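Local atomic coordinates of ABC transporter, substrate-binding protein (Clostridium perfringens, PDB entry 4EDP), a protein that probably captures a solute outside the cell membrane and delivers it to the membrane-spanning part of an ABC importer. Residues Q86-Y91 and K271-K276; V144-A149 and K246-V251. One frame throughout, in Å; residues are numbered along the deposited sequence.

Contact 1: residues Q86-Y91 and K271-K276; sequences QIDITY and KNSKNK. With ACT (acetate ion), chain E; ACT (acetate ion), chain H.
The buried carboxylate of Asp-88 is gripped by Ser-273 and Asn-275, and its OD1 accepts from both. Ser-273 OG donates to Asp-88 OD1 from the anti side at 2.7 Å, while Asn-275 ND2 meets Asp-88 OD1 on the syn side at 3.1 Å, tilted 31° out of the carboxylate plane. A weak second bond links Asn-275 ND2 to Asp-88 OD2, with the amide and carboxylate planes turned 75° apart. Ser-273 OG, anti to its own backbone N (chi1 177°), also accepts from Asn-275 N at 3.0 Å, closing an ST turn just ahead of helix 276-286. The loop that follows strand 262-269 is thereby tied to the start of strand 89-93, its antiparallel neighbour in the sheet of this periplasmic-binding-protein fold. Asp-88 OD2 also accepts from Val-38 N of strand 37-41, which helps fix the rotation of the carboxylate. Packing thins toward Lys-274, where a water bridges its backbone N to Asp-88 OD1. Exposed Lys-274 folds back along its own loop, its NZ hydrogen-bonded to Asn-272 O at 2.6 Å. Lys-271 NZ, likewise on the solvent side, is hydrogen-bonded to an acetate ion, probably from the crystallisation liquor.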
ATOM      1  N   GLN A  86       6.373   8.397  23.983  1.00 29.23           N
ATOM      2  CA  GLN A  86       7.081   7.227  24.530  1.00 28.83           C
ATOM      3  C   GLN A  86       7.123   6.051  23.540  1.00 27.28           C
ATOM      4  O   GLN A  86       7.525   4.938  23.885  1.00 26.49           O
ATOM      5  CB  GLN A  86       6.412   6.766  25.815  1.00 31.34           C
ATOM      6  CG  GLN A  86       6.135   7.914  26.770  1.00 36.29           C
ATOM      7  CD  GLN A  86       5.838   7.459  28.171  1.00 45.38           C
ATOM      8  OE1 GLN A  86       6.734   7.008  28.887  1.00 51.79           O
ATOM      9  NE2 GLN A  86       4.597   7.650  28.607  1.00 48.37           N
ATOM     10  N   ILE A  87       6.700   6.311  22.315  1.00 26.29           N
ATOM     11  CA  ILE A  87       6.687   5.292  21.273  1.00 24.89           C
ATOM     12  C   ILE A  87       8.125   4.970  20.819  1.00 23.37           C
ATOM     13  O   ILE A  87       8.943   5.874  20.646  1.00 22.52           O
ATOM     14  CB  ILE A  87       5.817   5.762  20.085  1.00 24.72           C
ATOM     15  CG1 ILE A  87       4.359   5.928  20.538  1.00 28.59           C
ATOM     16  CG2 ILE A  87       5.893   4.776  18.922  1.00 22.06           C
ATOM     17  CD1 ILE A  87       3.446   6.427  19.457  1.00 34.92           C
ATOM     18  N   ASP A  88       8.414   3.678  20.644  1.00 22.98           N
ATOM     19  CA  ASP A  88       9.728   3.192  20.190  1.00 22.27           C
ATOM     20  C   ASP A  88       9.717   2.908  18.677  1.00 22.02           C
ATOM     21  O   ASP A  88      10.621   3.299  17.931  1.00 21.50           O
ATOM     22  CB  ASP A  88      10.103   1.932  20.965  1.00 22.44           C
ATOM     23  CG  ASP A  88      10.351   2.210  22.447  1.00 25.41           C
ATOM     24  OD1 ASP A  88      11.196   3.091  22.745  1.00 26.37           O
ATOM     25  OD2 ASP A  88       9.747   1.523  23.307  1.00 25.12           O
ATOM     26  N   ILE A  89       8.707   2.189  18.230  1.00 22.30           N
ATOM     27  CA  ILE A  89       8.607   1.918  16.802  1.00 21.44           C
ATOM     28  C   ILE A  89       7.206   2.193  16.304  1.00 20.39           C
ATOM     29  O   ILE A  89       6.227   1.999  17.026  1.00 20.50           O
ATOM     30  CB  ILE A  89       9.042   0.516  16.399  1.00 22.52           C
ATOM     31  CG1 ILE A  89       8.144  -0.536  16.988  1.00 24.44           C
ATOM     32  CG2 ILE A  89      10.516   0.263  16.756  1.00 25.43           C
ATOM     33  CD1 ILE A  89       8.285  -1.825  16.259  1.00 27.08           C
ATOM     34  N   THR A  90       7.132   2.615  15.046  1.00 18.00           N
ATOM     35  CA  THR A  90       5.888   3.021  14.438  1.00 18.39           C
ATOM     36  C   THR A  90       5.594   2.358  13.104  1.00 16.58           C
ATOM     37  O   THR A  90       6.405   2.418  12.168  1.00 14.23           O
ATOM     38  CB  THR A  90       5.928   4.547  14.214  1.00 18.47           C
ATOM     39  OG1 THR A  90       6.099   5.220  15.479  1.00 18.58           O
ATOM     40  CG2 THR A  90       4.656   5.049  13.530  1.00 21.15           C
ATOM     41  N   TYR A  91       4.434   1.721  13.039  1.00 15.87           N
ATOM     42  CA  TYR A  91       3.928   1.084  11.813  1.00 15.62           C
ATOM     43  C   TYR A  91       2.993   2.083  11.105  1.00 15.83           C
ATOM     44  O   TYR A  91       2.042   2.579  11.712  1.00 16.94           O
ATOM     45  CB  TYR A  91       3.098  -0.168  12.130  1.00 15.59           C
ATOM     46  CG  TYR A  91       3.797  -1.474  12.446  1.00 17.41           C
ATOM     47  CD1 TYR A  91       4.371  -1.714  13.682  1.00 19.17           C
ATOM     48  CD2 TYR A  91       3.799  -2.512  11.522  1.00 18.71           C
ATOM     49  CE1 TYR A  91       4.969  -2.947  13.971  1.00 20.35           C
ATOM     50  CE2 TYR A  91       4.389  -3.728  11.798  1.00 18.20           C
ATOM     51  CZ  TYR A  91       4.975  -3.942  13.028  1.00 20.50           C
ATOM     52  OH  TYR A  91       5.544  -5.154  13.304  1.00 19.93           O
ATOM     53  N   LYS A 271      12.654   8.824  16.858  1.00 23.49           N
ATOM     54  CA  LYS A 271      13.857   9.531  17.246  1.00 25.57           C
ATOM     55  C   LYS A 271      13.973   9.706  18.766  1.00 27.31           C
ATOM     56  O   LYS A 271      15.083   9.687  19.309  1.00 27.56           O
ATOM     57  CB  LYS A 271      13.888  10.874  16.510  1.00 27.03           C
ATOM     58  CG  LYS A 271      15.158  11.663  16.674  1.00 32.16           C
ATOM     59  CD  LYS A 271      15.167  12.883  15.748  1.00 36.52           C
ATOM     60  CE  LYS A 271      15.208  12.481  14.285  1.00 38.22           C
ATOM     61  NZ  LYS A 271      15.201  13.672  13.382  1.00 42.91           N
ATOM     62  N   ASN A 272      12.837   9.820  19.453  1.00 27.82           N
ATOM     63  CA  ASN A 272      12.838  10.014  20.903  1.00 30.99           C
ATOM     64  C   ASN A 272      12.940   8.686  21.685  1.00 30.97           C
ATOM     65  O   ASN A 272      13.014   8.683  22.914  1.00 31.81           O
ATOM     66  CB  ASN A 272      11.577  10.801  21.312  1.00 32.63           C
ATOM     67  CG  ASN A 272      11.660  11.379  22.721  1.00 37.95           C
ATOM     68  OD1 ASN A 272      12.712  11.848  23.153  1.00 42.19           O
ATOM     69  ND2 ASN A 272      10.530  11.379  23.433  1.00 39.33           N
ATOM     70  N   SER A 273      12.963   7.558  20.978  1.00 29.22           N
ATOM     71  CA  SER A 273      13.065   6.256  21.633  1.00 28.71           C
ATOM     72  C   SER A 273      14.294   6.116  22.518  1.00 30.13           C
ATOM     73  O   SER A 273      15.382   6.568  22.164  1.00 30.00           O
ATOM     74  CB  SER A 273      13.110   5.135  20.600  1.00 27.10           C
ATOM     75  OG  SER A 273      13.277   3.882  21.238  1.00 25.58           O
ATOM     76  N   LYS A 274      14.095   5.462  23.660  1.00 31.61           N
ATOM     77  CA  LYS A 274      15.148   5.178  24.623  1.00 32.27           C
ATOM     78  C   LYS A 274      15.422   3.671  24.635  1.00 31.24           C
ATOM     79  O   LYS A 274      16.002   3.147  25.578  1.00 32.95           O
ATOM     80  CB  LYS A 274      14.720   5.649  26.021  1.00 35.06           C
ATOM     81  CG  LYS A 274      14.330   7.125  26.091  1.00 39.18           C
ATOM     82  CD  LYS A 274      15.461   8.044  25.608  1.00 44.59           C
ATOM     83  CE  LYS A 274      15.121   9.538  25.802  1.00 48.79           C
ATOM     84  NZ  LYS A 274      13.951   9.990  24.992  1.00 48.90           N
ATOM     85  N   ASN A 275      14.991   2.980  23.577  1.00 29.29           N
ATOM     86  CA  ASN A 275      15.168   1.539  23.438  1.00 28.52           C
ATOM     87  C   ASN A 275      15.516   1.205  21.981  1.00 26.71           C
ATOM     88  O   ASN A 275      14.973   0.274  21.402  1.00 25.80           O
ATOM     89  CB  ASN A 275      13.852   0.841  23.795  1.00 29.11           C
ATOM     90  CG  ASN A 275      13.398   1.122  25.218  1.00 33.46           C
ATOM     91  OD1 ASN A 275      14.079   0.767  26.178  1.00 36.38           O
ATOM     92  ND2 ASN A 275      12.216   1.718  25.359  1.00 36.13           N
ATOM     93  N   LYS A 276      16.432   1.948  21.384  1.00 26.11           N
ATOM     94  CA  LYS A 276      16.741   1.737  19.960  1.00 25.15           C
ATOM     95  C   LYS A 276      17.387   0.400  19.596  1.00 24.72           C
ATOM     96  O   LYS A 276      17.087  -0.166  18.544  1.00 23.01           O
ATOM     97  CB  LYS A 276      17.531   2.922  19.413  1.00 24.74           C
ATOM     98  CG  LYS A 276      16.701   4.204  19.441  1.00 24.91           C
ATOM     99  CD  LYS A 276      17.449   5.384  18.860  1.00 25.85           C
ATOM    100  CE  LYS A 276      16.593   6.622  18.859  1.00 25.17           C
ATOM    101  NZ  LYS A 276      17.368   7.787  18.323  1.00 26.65           N
TER
HETATM  102  C   ACT E 403       4.071  -7.377  10.959  1.00 27.30           C
HETATM  103  O   ACT E 403       5.148  -7.076  11.544  1.00 25.80           O
HETATM  104  OXT ACT E 403       4.175  -8.090   9.926  1.00 27.78           O
HETATM  105  CH3 ACT E 403       2.727  -6.929  11.455  1.00 25.30           C
HETATM  106  C   ACT H 406      15.242  13.989   9.513  0.70 40.65           C
HETATM  107  O   ACT H 406      15.894  12.925   9.507  0.70 40.09           O
HETATM  108  OXT ACT H 406      15.292  14.634  10.581  0.70 40.78           O
HETATM  109  CH3 ACT H 406      14.453  14.471   8.327  0.70 40.59           C
HETATM  110  O   HOH W   1      11.429   5.217  24.641  1.00 33.40           O

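Contact 2: residues V144-A149 and K246-V251; sequences VVDPSA and KAKPEV
The type I beta turn from Lys-248 to Val-251, which links helix 238-247 to strand 252-254, packs against the end of strand 135-145 and the residues that follow it. Val-144 and Val-251 form the apolar part: CG1 of Val-144 lies 3.9 Å from CB of Val-251, and both side chains also rest on Phe-241 of helix 238-247. One step along, the backbones approach without a hydrogen bond between the segments; instead Val-251 CA makes a CA-H...O contact of 3.3 Å with Val-145 O. Pro-147 then brings its CD within 3.1 Å of Glu-250 O, with CG also close.

Toward solvent the chemistry becomes polar. Lys-248 runs out extended and bends only at its last torsion (chi4 59°), crossing Asp-146 at about a right angle. The methylene does the touching: Lys-248 CE sits 3.2 Å from Asp-146 OD2, whereas Lys-248 NZ is 3.8 Å from that same oxygen, a long salt bridge. The other oxygen, OD1, is occupied within its own segment. Ser-148 OG reaches Asp-146 OD1 on the syn side at 2.6 Å and Ser-148 N reaches it from above the carboxylate plane at 3.1 Å, both from one face. These two bonds hold the carboxylate in position. On the solvent side Glu-250, in one of its two conformers, makes only a loose approach to Ser-148. The bond from Ser-148 N makes residues 146 to 148 an Asx turn, here leading the chain out of a strand into the short 3-10 segment 147-149, while the facing type I turn is a compact helix-to-strand connection into strand 252-254, the antiparallel partner of strand 135-145.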
ATOM      1  N   VAL A 144      -9.932  -5.095 -12.156  1.00 11.51           N
ATOM      2  CA  VAL A 144     -10.898  -6.158 -11.926  1.00 12.40           C
ATOM      3  C   VAL A 144     -11.932  -5.976 -13.009  1.00 12.91           C
ATOM      4  O   VAL A 144     -12.510  -4.887 -13.145  1.00 13.76           O
ATOM      5  CB  VAL A 144     -11.519  -6.059 -10.529  1.00 12.68           C
ATOM      6  CG1 VAL A 144     -12.573  -7.203 -10.310  1.00 10.81           C
ATOM      7  CG2 VAL A 144     -10.409  -6.105  -9.498  1.00 13.99           C
ATOM      8  N   VAL A 145     -12.157  -7.031 -13.792  1.00 12.41           N
ATOM      9  CA  VAL A 145     -13.032  -6.979 -14.942  1.00 14.05           C
ATOM     10  C   VAL A 145     -14.067  -8.080 -14.993  1.00 14.32           C
ATOM     11  O   VAL A 145     -13.777  -9.224 -14.647  1.00 13.04           O
ATOM     12  CB  VAL A 145     -12.172  -7.127 -16.261  1.00 14.70           C
ATOM     13  CG1 VAL A 145     -13.075  -7.140 -17.520  1.00 17.65           C
ATOM     14  CG2 VAL A 145     -11.120  -6.025 -16.368  1.00 14.90           C
ATOM     15  N   ASP A 146     -15.290  -7.730 -15.395  1.00 15.84           N
ATOM     16  CA  ASP A 146     -16.363  -8.720 -15.611  1.00 17.42           C
ATOM     17  C   ASP A 146     -16.247  -9.049 -17.104  1.00 17.88           C
ATOM     18  O   ASP A 146     -16.663  -8.259 -17.943  1.00 18.37           O
ATOM     19  CB  ASP A 146     -17.743  -8.132 -15.316  1.00 18.74           C
ATOM     20  CG  ASP A 146     -18.873  -9.064 -15.710  1.00 22.38           C
ATOM     21  OD1 ASP A 146     -18.604 -10.221 -16.109  1.00 20.54           O
ATOM     22  OD2 ASP A 146     -20.044  -8.623 -15.651  1.00 26.22           O
ATOM     23  N   PRO A 147     -15.671 -10.206 -17.440  1.00 19.54           N
ATOM     24  CA  PRO A 147     -15.430 -10.529 -18.840  1.00 21.57           C
ATOM     25  C   PRO A 147     -16.694 -10.823 -19.643  1.00 24.65           C
ATOM     26  O   PRO A 147     -16.663 -10.743 -20.870  1.00 26.16           O
ATOM     27  CB  PRO A 147     -14.512 -11.760 -18.753  1.00 22.73           C
ATOM     28  CG  PRO A 147     -14.893 -12.410 -17.475  1.00 21.96           C
ATOM     29  CD  PRO A 147     -15.264 -11.301 -16.539  1.00 19.21           C
ATOM     30  N   SER A 148     -17.812 -11.074 -18.964  1.00 25.61           N
ATOM     31  CA  SER A 148     -19.060 -11.378 -19.658  1.00 27.97           C
ATOM     32  C   SER A 148     -19.667 -10.183 -20.384  1.00 28.19           C
ATOM     33  O   SER A 148     -20.609 -10.352 -21.155  1.00 27.95           O
ATOM     34  CB  SER A 148     -20.088 -11.984 -18.699  1.00 29.42           C
ATOM     35  OG  SER A 148     -20.500 -11.044 -17.733  1.00 30.48           O
ATOM     36  N   ALA A 149     -19.154  -8.978 -20.135  1.00 26.05           N
ATOM     37  CA  ALA A 149     -19.626  -7.796 -20.831  1.00 26.96           C
ATOM     38  C   ALA A 149     -18.996  -7.778 -22.226  1.00 26.96           C
ATOM     39  O   ALA A 149     -19.395  -6.999 -23.089  1.00 27.41           O
ATOM     40  CB  ALA A 149     -19.269  -6.535 -20.057  1.00 25.28           C
ATOM     41  N   LYS A 246     -15.914 -12.917  -4.279  1.00 27.84           N
ATOM     42  CA  LYS A 246     -16.895 -13.642  -3.478  1.00 30.48           C
ATOM     43  C   LYS A 246     -18.305 -13.279  -3.906  1.00 30.62           C
ATOM     44  O   LYS A 246     -19.196 -14.121  -3.898  1.00 31.55           O
ATOM     45  CB  LYS A 246     -16.726 -13.387  -1.981  1.00 32.38           C
ATOM     46  CG  LYS A 246     -15.477 -14.016  -1.367  1.00 37.25           C
ATOM     47  CD  LYS A 246     -15.646 -14.207   0.161  1.00 42.55           C
ATOM     48  CE  LYS A 246     -16.819 -15.176   0.465  1.00 46.94           C
ATOM     49  NZ  LYS A 246     -17.029 -15.433   1.917  1.00 49.87           N
ATOM     50  N   ALA A 247     -18.518 -12.031  -4.309  1.00 29.48           N
ATOM     51  CA  ALA A 247     -19.837 -11.603  -4.739  1.00 28.91           C
ATOM     52  C   ALA A 247     -20.105 -11.926  -6.207  1.00 28.96           C
ATOM     53  O   ALA A 247     -21.245 -12.210  -6.585  1.00 29.81           O
ATOM     54  CB  ALA A 247     -20.023 -10.110  -4.481  1.00 29.77           C
ATOM     55  N   LYS A 248     -19.064 -11.920  -7.032  1.00 25.74           N
ATOM     56  CA  LYS A 248     -19.218 -12.190  -8.452  1.00 24.84           C
ATOM     57  C   LYS A 248     -18.019 -13.001  -8.919  1.00 24.52           C
ATOM     58  O   LYS A 248     -17.063 -12.430  -9.430  1.00 20.87           O
ATOM     59  CB  LYS A 248     -19.295 -10.868  -9.197  1.00 24.43           C
ATOM     60  CG  LYS A 248     -19.614 -10.996 -10.643  1.00 27.12           C
ATOM     61  CD  LYS A 248     -19.839  -9.638 -11.257  1.00 31.03           C
ATOM     62  CE  LYS A 248     -20.348  -9.734 -12.694  1.00 33.45           C
ATOM     63  NZ  LYS A 248     -21.628 -10.485 -12.769  1.00 32.94           N
ATOM     64  N   PRO A 249     -18.074 -14.339  -8.768  1.00 25.09           N
ATOM     65  CA  PRO A 249     -16.896 -15.174  -9.087  1.00 25.25           C
ATOM     66  C   PRO A 249     -16.349 -15.147 -10.519  1.00 23.05           C
ATOM     67  O   PRO A 249     -15.194 -15.518 -10.724  1.00 25.92           O
ATOM     68  CB  PRO A 249     -17.336 -16.590  -8.666  1.00 27.22           C
ATOM     69  CG  PRO A 249     -18.800 -16.524  -8.559  1.00 27.61           C
ATOM     70  CD  PRO A 249     -19.144 -15.144  -8.149  1.00 27.60           C
ATOM     71  N   GLU A 250     -17.149 -14.697 -11.480  0.50 22.70           N
ATOM     72  CA  GLU A 250     -16.691 -14.609 -12.869  0.50 21.18           C
ATOM     73  C   GLU A 250     -15.675 -13.477 -13.131  0.50 18.38           C
ATOM     74  O   GLU A 250     -15.093 -13.420 -14.217  0.50 16.53           O
ATOM     75  CB  GLU A 250     -17.887 -14.482 -13.836  0.50 22.00           C
ATOM     76  CG  GLU A 250     -18.820 -15.719 -13.851  0.50 24.82           C
ATOM     77  CD  GLU A 250     -19.939 -15.651 -14.896  0.50 27.93           C
ATOM     78  OE1 GLU A 250     -20.831 -16.532 -14.872  0.50 30.56           O
ATOM     79  OE2 GLU A 250     -19.941 -14.729 -15.744  0.50 29.40           O
ATOM     80  N   VAL A 251     -15.448 -12.582 -12.165  1.00 15.92           N
ATOM     81  CA  VAL A 251     -14.513 -11.482 -12.403  1.00 14.35           C
ATOM     82  C   VAL A 251     -13.072 -12.017 -12.511  1.00 13.01           C
ATOM     83  O   VAL A 251     -12.754 -13.069 -11.951  1.00 12.75           O
ATOM     84  CB  VAL A 251     -14.565 -10.336 -11.344  1.00 14.64           C
ATOM     85  CG1 VAL A 251     -15.943  -9.618 -11.375  1.00 14.23           C
ATOM     86  CG2 VAL A 251     -14.197 -10.860  -9.939  1.00 14.42           C
TER

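Overall arrangement
Both contacts sit where loops meet the ends of strands in the same mixed sheet, but on opposite sides of the chain's centre, with their own centres 45 Å apart. Strand 135-145 supplies contact 2 and pairs with strand 262-269, whose following loop supplies contact 1, so the sheet connects them although they do not touch. Contact 1 is the more buried and depends on hydrogen bonds to one enclosed carboxylate. Contact 2 buries more surface yet is only partly enclosed: valine packing and carbonyl contacts replace direct hydrogen bonds, and its aspartate spends one oxygen on its own turn. Along the chain, contact 2 is nested within the loop closed by contact 1.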